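Local coordinates for purine nucleoside phosphorylase (Schistosoma mansoni, PDB 5CXQ), which probably catalyses the reversible phosphorolysis of purine nucleosides such as inosine and guanosine to free base and ribose 1-phosphate, at residues Leu27-Ile32 with Gly77-Val82; Gly31-Ser36 with Leu114-Leu119; Leu134-Ile139 with Val190-Tyr195. All coordinates share one frame; numbering follows the deposited sequence. Where two conformers were deposited one is given.

Contact 1 of 3, residues Leu27-Ile32 with Gly77-Val82; sequences LPDIGI and GGRKIV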
loop_
_atom_site.group_PDB
_atom_site.type_symbol
_atom_site.label_atom_id
_atom_site.label_comp_id
_atom_site.label_asym_id
_atom_site.label_seq_id
_atom_site.Cartn_x
_atom_site.Cartn_y
_atom_site.Cartn_z
ATOM N N LEU A 27 16.821 22.439 -27.020
ATOM C CA LEU A 27 15.884 21.356 -27.308
ATOM C C LEU A 27 16.514 20.017 -26.946
ATOM O O LEU A 27 17.249 19.445 -27.745
ATOM C CB LEU A 27 15.479 21.372 -28.781
ATOM C CG LEU A 27 14.736 22.625 -29.246
ATOM C CD1 LEU A 27 14.613 22.646 -30.760
ATOM C CD2 LEU A 27 13.365 22.694 -28.588
ATOM N N PRO A 28 16.229 19.517 -25.736
ATOM C CA PRO A 28 16.923 18.330 -25.224
ATOM C C PRO A 28 16.391 17.015 -25.791
ATOM O O PRO A 28 15.180 16.873 -25.980
ATOM C CB PRO A 28 16.669 18.411 -23.716
ATOM C CG PRO A 28 15.326 19.080 -23.612
ATOM C CD PRO A 28 15.259 20.058 -24.763
ATOM N N ASP A 29 17.294 16.071 -26.046
ATOM C CA ASP A 29 16.928 14.716 -26.471
ATOM C C ASP A 29 17.008 13.711 -25.325
ATOM O O ASP A 29 16.451 12.610 -25.397
ATOM C CB ASP A 29 17.842 14.241 -27.606
ATOM C CG ASP A 29 17.806 15.156 -28.813
ATOM O OD1 ASP A 29 16.730 15.709 -29.118
ATOM O OD2 ASP A 29 18.861 15.321 -29.461
ATOM N N ILE A 30 17.723 14.085 -24.268
ATOM C CA ILE A 30 18.011 13.196 -23.147
ATOM C C ILE A 30 17.674 13.888 -21.833
ATOM O O ILE A 30 17.960 15.070 -21.672
ATOM C CB ILE A 30 19.502 12.775 -23.142
ATOM C CG1 ILE A 30 19.854 12.077 -24.457
ATOM C CG2 ILE A 30 19.835 11.895 -21.930
ATOM C CD1 ILE A 30 21.304 12.206 -24.839
ATOM N N GLY A 31 17.050 13.157 -20.911
ATOM C CA GLY A 31 16.769 13.658 -19.580
ATOM C C GLY A 31 17.594 12.903 -18.561
ATOM O O GLY A 31 17.946 11.746 -18.774
ATOM N N ILE A 32 17.931 13.569 -17.460
ATOM C CA ILE A 32 18.744 12.957 -16.415
ATOM C C ILE A 32 18.177 13.263 -15.028
ATOM O O ILE A 32 17.864 14.414 -14.714
ATOM C CB ILE A 32 20.211 13.443 -16.469
ATOM C CG1 ILE A 32 20.845 13.139 -17.829
ATOM C CG2 ILE A 32 21.026 12.792 -15.368
ATOM C CD1 ILE A 32 22.255 13.663 -17.964
ATOM N N GLY A 77 28.556 15.672 -23.707
ATOM C CA GLY A 77 29.038 14.697 -24.673
ATOM C C GLY A 77 28.527 14.915 -26.084
ATOM O O GLY A 77 28.296 13.961 -26.825
ATOM N N GLY A 78 28.341 16.175 -26.457
ATOM C CA GLY A 78 27.847 16.505 -27.779
ATOM C C GLY A 78 26.342 16.383 -27.940
ATOM O O GLY A 78 25.827 16.551 -29.044
ATOM N N ARG A 79 25.633 16.095 -26.849
ATOM C CA ARG A 79 24.173 15.954 -26.902
ATOM C C ARG A 79 23.456 16.975 -26.028
ATOM O O ARG A 79 23.985 17.412 -25.009
ATOM C CB ARG A 79 23.745 14.546 -26.475
ATOM C CG ARG A 79 24.287 13.437 -27.359
ATOM C CD ARG A 79 23.898 13.653 -28.809
ATOM N NE ARG A 79 22.449 13.661 -28.988
ATOM C CZ ARG A 79 21.710 12.563 -29.107
ATOM N NH1 ARG A 79 22.284 11.368 -29.056
ATOM N NH2 ARG A 79 20.394 12.655 -29.269
ATOM N N LYS A 80 22.232 17.329 -26.416
ATOM C CA LYS A 80 21.445 18.293 -25.657
ATOM C C LYS A 80 20.648 17.570 -24.581
ATOM O O LYS A 80 19.949 16.604 -24.873
ATOM C CB LYS A 80 20.511 19.073 -26.579
ATOM C CG LYS A 80 21.214 19.645 -27.799
ATOM C CD LYS A 80 20.776 21.061 -28.066
ATOM C CE LYS A 80 21.865 22.050 -27.667
ATOM N NZ LYS A 80 23.119 21.862 -28.457
ATOM N N ILE A 81 20.766 18.024 -23.337
ATOM C CA ILE A 81 20.138 17.323 -22.226
ATOM C C ILE A 81 19.366 18.262 -21.302
ATOM O O ILE A 81 19.594 19.476 -21.285
ATOM C CB ILE A 81 21.182 16.539 -21.377
ATOM C CG1 ILE A 81 21.962 17.478 -20.459
ATOM C CG2 ILE A 81 22.129 15.716 -22.254
ATOM C CD1 ILE A 81 21.692 17.207 -18.990
ATOM N N VAL A 82 18.429 17.688 -20.551
ATOM C CA VAL A 82 17.751 18.415 -19.481
ATOM C C VAL A 82 17.856 17.596 -18.192
ATOM O O VAL A 82 17.595 16.390 -18.187
ATOM C CB VAL A 82 16.269 18.718 -19.841
ATOM C CG1 VAL A 82 15.521 17.440 -20.191
ATOM C CG2 VAL A 82 15.565 19.456 -18.696
HETATM O O HOH W 1 21.241 16.284 -28.911
#
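Ile30 and Gly31 pair in parallel with Ile81 and Val82, although the short strand axes, 4.7 Å apart at closest, diverge by 42°. Val82 N donates to Ile30 O at 2.9 Å, and Val82 O takes the N-H of Ile32. Earlier along both segments, Lys80 O takes the N-H of Asp29 at 3.0 Å, with the donor above the carbonyl plane. A weak bond from Ile30 N reaches the same oxygen.

The polar end is a salt bridge. Arg79 NH2 points almost straight at Asp29 OD2, 3.1 Å away and within the guanidinium plane. It comes from the anti side of the carboxylate, tilted out of the carboxylate plane, which is turned 58° from the guanidinium. Bends at chi2 and chi3 (both near -60°) bring the arginine head there. One water joins Asp29 OD2, Arg79 NE and Lys80 N, so the carboxylate oxygen is gripped from two sources. Ile30 CD1 lies over the centre of one guanidinium face and also touches Arg79 CB.

The remaining contacts are apolar. Ile32 CD1 meets Ile81 CD1 at 3.7 Å on the face that also carries Ile30. On the face of Val82, the Pro28 ring puts CG against Val82 CG1 at 3.8 Å. Ile282 of helix 260-284 packs on Ile30, Ile32 and Arg79, while Leu109 and Met106 of helix 96-109 pack on Pro28 and Val82. This strand pair, with a helix against each face, is part of the central sheet of the alpha/beta phosphorylase fold.

Contact 2 of 3, residues Gly31-Ser36 with Leu114-Leu119; sequences GIICGS and LLITNL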
loop_
_atom_site.group_PDB
_atom_site.type_symbol
_atom_site.label_atom_id
_atom_site.label_comp_id
_atom_site.label_asym_id
_atom_site.label_seq_id
_atom_site.Cartn_x
_atom_site.Cartn_y
_atom_site.Cartn_z
ATOM N N GLY A 31 17.050 13.157 -20.911
ATOM C CA GLY A 31 16.769 13.658 -19.580
ATOM C C GLY A 31 17.594 12.903 -18.561
ATOM O O GLY A 31 17.946 11.746 -18.774
ATOM N N ILE A 32 17.931 13.569 -17.460
ATOM C CA ILE A 32 18.744 12.957 -16.415
ATOM C C ILE A 32 18.177 13.263 -15.028
ATOM O O ILE A 32 17.864 14.414 -14.714
ATOM C CB ILE A 32 20.211 13.443 -16.469
ATOM C CG1 ILE A 32 20.845 13.139 -17.829
ATOM C CG2 ILE A 32 21.026 12.792 -15.368
ATOM C CD1 ILE A 32 22.255 13.663 -17.964
ATOM N N ILE A 33 18.058 12.230 -14.199
ATOM C CA ILE A 33 17.630 12.376 -12.808
ATOM C C ILE A 33 18.648 11.619 -11.963
ATOM O O ILE A 33 18.965 10.469 -12.271
ATOM C CB ILE A 33 16.183 11.841 -12.584
ATOM C CG1 ILE A 33 15.171 12.705 -13.348
ATOM C CG2 ILE A 33 15.831 11.805 -11.105
ATOM C CD1 ILE A 33 13.728 12.181 -13.302
ATOM N N CYS A 34 19.200 12.265 -10.940
ATOM C CA CYS A 34 20.355 11.717 -10.224
ATOM C C CYS A 34 20.069 11.331 -8.786
ATOM O O CYS A 34 19.246 11.947 -8.118
ATOM C CB CYS A 34 21.506 12.720 -10.222
ATOM S SG CYS A 34 22.032 13.179 -11.871
ATOM N N GLY A 35 20.793 10.330 -8.302
ATOM C CA GLY A 35 20.699 9.956 -6.904
ATOM C C GLY A 35 21.387 10.987 -6.028
ATOM O O GLY A 35 22.191 11.794 -6.505
ATOM N N SER A 36 21.084 10.967 -4.737
ATOM C CA SER A 36 21.709 11.889 -3.803
ATOM C C SER A 36 23.216 11.667 -3.786
ATOM O O SER A 36 23.683 10.535 -3.714
ATOM C CB SER A 36 21.127 11.718 -2.400
ATOM O OG SER A 36 19.710 11.706 -2.440
ATOM N N LEU A 114 15.614 8.665 -20.881
ATOM C CA LEU A 114 15.808 9.135 -19.510
ATOM C C LEU A 114 16.850 8.274 -18.809
ATOM O O LEU A 114 16.719 7.053 -18.774
ATOM C CB LEU A 114 14.486 9.100 -18.738
ATOM C CG LEU A 114 14.482 9.447 -17.250
ATOM C CD1 LEU A 114 15.020 10.856 -16.999
ATOM C CD2 LEU A 114 13.061 9.319 -16.700
ATOM N N LEU A 115 17.888 8.915 -18.281
ATOM C CA LEU A 115 18.928 8.236 -17.514
ATOM C C LEU A 115 18.725 8.525 -16.029
ATOM O O LEU A 115 18.653 9.691 -15.640
ATOM C CB LEU A 115 20.316 8.707 -17.954
ATOM C CG LEU A 115 20.632 8.612 -19.450
ATOM C CD1 LEU A 115 22.027 9.152 -19.727
ATOM C CD2 LEU A 115 20.501 7.179 -19.971
ATOM N N ILE A 116 18.612 7.479 -15.205
ATOM C CA ILE A 116 18.320 7.656 -13.773
ATOM C C ILE A 116 19.300 6.899 -12.886
ATOM O O ILE A 116 19.608 5.748 -13.157
ATOM C CB ILE A 116 16.900 7.164 -13.417
ATOM C CG1 ILE A 116 15.867 7.704 -14.388
ATOM C CG2 ILE A 116 16.521 7.563 -11.985
ATOM C CD1 ILE A 116 14.517 7.028 -14.219
ATOM N N THR A 117 19.787 7.543 -11.829
ATOM C CA THR A 117 20.602 6.832 -10.843
ATOM C C THR A 117 19.937 6.947 -9.489
ATOM O O THR A 117 19.095 7.824 -9.288
ATOM C CB THR A 117 22.049 7.369 -10.746
ATOM O OG1 THR A 117 22.033 8.767 -10.435
ATOM C CG2 THR A 117 22.803 7.131 -12.050
ATOM N N ASN A 118 20.294 6.044 -8.577
ATOM C CA ASN A 118 19.800 6.108 -7.197
ATOM C C ASN A 118 20.759 5.373 -6.269
ATOM O O ASN A 118 21.661 4.681 -6.729
ATOM C CB ASN A 118 18.385 5.519 -7.059
ATOM C CG ASN A 118 18.313 4.027 -7.434
ATOM O OD1 ASN A 118 18.965 3.187 -6.822
ATOM N ND2 ASN A 118 17.487 3.701 -8.423
ATOM N N LEU A 119 20.575 5.548 -4.967
ATOM C CA LEU A 119 21.288 4.761 -3.969
ATOM C C LEU A 119 20.330 3.718 -3.440
ATOM O O LEU A 119 19.143 3.996 -3.275
ATOM C CB LEU A 119 21.807 5.650 -2.831
ATOM C CG LEU A 119 23.197 6.300 -2.950
ATOM C CD1 LEU A 119 24.327 5.303 -2.653
ATOM C CD2 LEU A 119 23.438 6.954 -4.282
#
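Gly31, Ile32 and Ile33 pair in parallel with Leu114, Leu115 and Ile116, the strand axes 4.7 Å apart and only 11° off parallel. Three backbone hydrogen bonds join them. Leu115 N gives to Gly31 O at 2.9 Å, Ile33 N to Leu115 O at 3.0 Å, and Thr117 N to Ile33 O at 3.1 Å. The CA-H groups of Leu114, Ile32 and Ile116 add weaker contacts to the same three oxygens.

One side-chain hydrogen bond follows where strand 31-33 ends. Thr117 OG1 accepts the N-H of Gly35 at 2.9 Å. The hydroxyl sits between the backbone N and the carbonyl carbon of its own residue (chi1 57°), which turns it across to the neighbouring segment 31-36. In effect it takes over from the backbone pairing at the start of the loop. Gly35 CA comes to 4.0 Å from Asn118 CA, with no side chain between the two backbones.

These are inner strands of the phosphorylase alpha/beta sheet. In trimeric relatives the Gly-Ser-Gly turn after the first strand helps form the phosphate site, and the loop at Gly35 and Ser36 is consistent with that. Arg87 is close by: its NH1 bonds to Thr117 O and more weakly to Cys34 O.

Methyl groups pack on both faces. Leu114 CD1 swings towards strand 31-33, its CG anti to the backbone N (chi1 175°), and lies 3.5 Å from Gly31 O. The same methyl meets Ile33 CG1 at 4.1 Å, the two side chains crossing at a slant. Leu114, Ile33 and Ile116 share one face, packed against helix 225-233. On the other face, Leu115 packs against Ile282 of helix 260-284. At the far end, Leu119 CD2 touches Ser36 O.

Contact 3 of 3, residues Leu134-Ile139 with Val190-Tyr195; sequences LIKGHI and VHEGVY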
loop_
_atom_site.group_PDB
_atom_site.type_symbol
_atom_site.label_atom_id
_atom_site.label_comp_id
_atom_site.label_asym_id
_atom_site.label_seq_id
_atom_site.Cartn_x
_atom_site.Cartn_y
_atom_site.Cartn_z
ATOM N N LEU A 134 22.537 -2.575 -12.870
ATOM C CA LEU A 134 21.685 -2.203 -13.993
ATOM C C LEU A 134 20.316 -2.815 -13.696
ATOM O O LEU A 134 20.192 -4.036 -13.595
ATOM C CB LEU A 134 22.250 -2.719 -15.325
ATOM C CG LEU A 134 23.702 -2.345 -15.649
ATOM C CD1 LEU A 134 24.202 -3.004 -16.927
ATOM C CD2 LEU A 134 23.847 -0.840 -15.752
ATOM N N ILE A 135 19.296 -1.980 -13.537
ATOM C CA ILE A 135 17.973 -2.485 -13.166
ATOM C C ILE A 135 17.289 -3.088 -14.386
ATOM O O ILE A 135 17.159 -2.423 -15.425
ATOM C CB ILE A 135 17.106 -1.377 -12.558
ATOM C CG1 ILE A 135 17.753 -0.863 -11.271
ATOM C CG2 ILE A 135 15.682 -1.899 -12.265
ATOM C CD1 ILE A 135 17.060 0.343 -10.698
ATOM N N LYS A 136 16.869 -4.349 -14.284
ATOM C CA LYS A 136 16.244 -5.008 -15.433
ATOM C C LYS A 136 14.753 -5.279 -15.226
ATOM O O LYS A 136 14.077 -5.738 -16.144
ATOM C CB LYS A 136 16.960 -6.317 -15.770
ATOM C CG LYS A 136 16.881 -7.370 -14.711
ATOM C CD LYS A 136 17.515 -8.653 -15.234
ATOM C CE LYS A 136 18.119 -9.474 -14.115
ATOM N NZ LYS A 136 17.091 -9.948 -13.162
ATOM N N GLY A 137 14.250 -4.999 -14.030
ATOM C CA GLY A 137 12.835 -5.177 -13.735
ATOM C C GLY A 137 12.571 -4.755 -12.302
ATOM O O GLY A 137 13.508 -4.422 -11.581
ATOM N N HIS A 138 11.315 -4.748 -11.864
ATOM C CA HIS A 138 11.039 -4.297 -10.492
ATOM C C HIS A 138 9.864 -5.008 -9.840
ATOM O O HIS A 138 9.048 -5.630 -10.513
ATOM C CB HIS A 138 10.820 -2.760 -10.430
ATOM C CG HIS A 138 9.604 -2.256 -11.153
ATOM N ND1 HIS A 138 9.662 -1.237 -12.077
ATOM C CD2 HIS A 138 8.291 -2.597 -11.055
ATOM C CE1 HIS A 138 8.445 -0.977 -12.528
ATOM N NE2 HIS A 138 7.599 -1.786 -11.918
ATOM N N ILE A 139 9.829 -4.917 -8.512
ATOM C CA ILE A 139 8.674 -5.281 -7.694
ATOM C C ILE A 139 8.182 -4.003 -7.027
ATOM O O ILE A 139 8.860 -3.440 -6.160
ATOM C CB ILE A 139 9.010 -6.326 -6.609
ATOM C CG1 ILE A 139 9.625 -7.580 -7.225
ATOM C CG2 ILE A 139 7.757 -6.664 -5.799
ATOM C CD1 ILE A 139 8.633 -8.460 -7.849
ATOM N N VAL A 190 29.886 -4.184 -11.980
ATOM C CA VAL A 190 28.567 -4.032 -12.596
ATOM C C VAL A 190 27.767 -5.330 -12.611
ATOM O O VAL A 190 28.235 -6.370 -13.080
ATOM C CB VAL A 190 28.700 -3.492 -14.025
ATOM C CG1 VAL A 190 27.311 -3.255 -14.645
ATOM C CG2 VAL A 190 29.518 -2.214 -14.017
ATOM N N HIS A 191 26.557 -5.247 -12.074
ATOM C CA HIS A 191 25.641 -6.379 -11.999
ATOM C C HIS A 191 24.333 -6.026 -12.691
ATOM O O HIS A 191 24.113 -4.878 -13.060
ATOM C CB HIS A 191 25.358 -6.747 -10.539
ATOM C CG HIS A 191 26.583 -7.087 -9.750
ATOM N ND1 HIS A 191 26.894 -8.377 -9.380
ATOM C CD2 HIS A 191 27.567 -6.303 -9.251
ATOM C CE1 HIS A 191 28.025 -8.375 -8.696
ATOM N NE2 HIS A 191 28.453 -7.129 -8.602
ATOM N N GLU A 192 23.450 -7.002 -12.850
ATOM C CA GLU A 192 22.087 -6.679 -13.244
ATOM C C GLU A 192 21.156 -7.236 -12.181
ATOM O O GLU A 192 21.523 -8.149 -11.446
ATOM C CB GLU A 192 21.757 -7.233 -14.624
ATOM C CG GLU A 192 21.719 -8.737 -14.675
ATOM C CD GLU A 192 21.336 -9.246 -16.044
ATOM O OE1 GLU A 192 21.555 -8.506 -17.026
ATOM O OE2 GLU A 192 20.807 -10.373 -16.131
ATOM N N GLY A 193 19.961 -6.677 -12.057
ATOM C CA GLY A 193 19.081 -7.184 -11.027
ATOM C C GLY A 193 17.700 -6.573 -10.971
ATOM O O GLY A 193 17.411 -5.576 -11.637
ATOM N N VAL A 194 16.864 -7.185 -10.135
ATOM C CA VAL A 194 15.481 -6.773 -9.887
ATOM C C VAL A 194 15.412 -5.841 -8.673
ATOM O O VAL A 194 15.956 -6.164 -7.609
ATOM C CB VAL A 194 14.586 -8.005 -9.645
ATOM C CG1 VAL A 194 13.143 -7.586 -9.336
ATOM C CG2 VAL A 194 14.648 -8.955 -10.840
ATOM N N TYR A 195 14.747 -4.700 -8.845
ATOM C CA TYR A 195 14.658 -3.637 -7.837
ATOM C C TYR A 195 13.320 -3.654 -7.103
ATOM O O TYR A 195 12.271 -3.539 -7.735
ATOM C CB TYR A 195 14.860 -2.283 -8.523
ATOM C CG TYR A 195 14.782 -1.037 -7.679
ATOM C CD1 TYR A 195 13.552 -0.427 -7.383
ATOM C CD2 TYR A 195 15.937 -0.418 -7.222
ATOM C CE1 TYR A 195 13.495 0.739 -6.633
ATOM C CE2 TYR A 195 15.881 0.741 -6.485
ATOM C CZ TYR A 195 14.667 1.314 -6.191
ATOM O OH TYR A 195 14.662 2.478 -5.462
#
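Lys136 and Gly137 together stand opposite Val194, a beta bulge in an otherwise regular parallel strand pair of the phosphorylase sheet. Lys136 N gives to Gly193 O at 3.0 Å. The next bond across comes from Tyr195 N, which reaches Gly137 O rather than Lys136 O. The extra residue shifts the pairing, so Ile135 sits across from Gly193 but His138 across from Tyr195. Before the bulge, Leu134 N bonds to His191 O and Gly193 N to Leu134 O. After it, Ile139 N bonds to Tyr195 O.

The Lys136 side chain folds over the neighbouring strand. From CB, a chi1 of 64° tucks CG back over its own backbone, and this places CG 3.6 Å from Gly193 O. CD then passes beside the Glu192 carboxylate. CE lies 3.5 Å from Glu192 OE2 and also touches Glu192 CG. A bend at chi4 carries NZ on to Val194 CG2, 3.5 Å away. NZ ends 4.8 Å from Glu192 OE2, too far for a salt bridge, though the opposite charges probably still attract.

Leu134 CG rests against Val190 CG1, with Ala177 and Ala181 of helix 171-183 beyond. Past the bulge the strand nears another subunit: His138 O accepts from Ser205 OG of the second subunit, and Met211 of that subunit packs on Ile139. The His138 ring turns away and bonds through ND1 to Tyr169 OH.

Ile135 and Tyr195 share the opposite face from Leu134 and Glu192. Tyr195 OH bonds to Ser223 N, which ties down the end of the ring. Nearer its root, Ile135 CD1 meets the ring obliquely, 3.7 Å from Tyr195 CD2.

All three contacts are parallel strand pairs of one mixed sheet. Contacts 1 and 2 share Gly31 and Ile32, so strand 30-33 is held on two sides, by 79-85 and by 113-122. Ile30 and Leu115 touch between them. Contact 2 lies deepest, its centre about 4 Å from the centre of the chain. Its chemistry is almost wholly backbone and apolar, with one threonine hydroxyl. The centres of contacts 1 and 3 lie about 15 and 13 Å from it, with charged side chains: a salt bridge in contact 1, a looser lysine-glutamate approach in contact 3. Contact 3 alone reaches another subunit. Asn118, hydrogen-bonded to Ser242 through OD1 and Thr224 through ND2, merely packs ND2 on Tyr195 and Ile135.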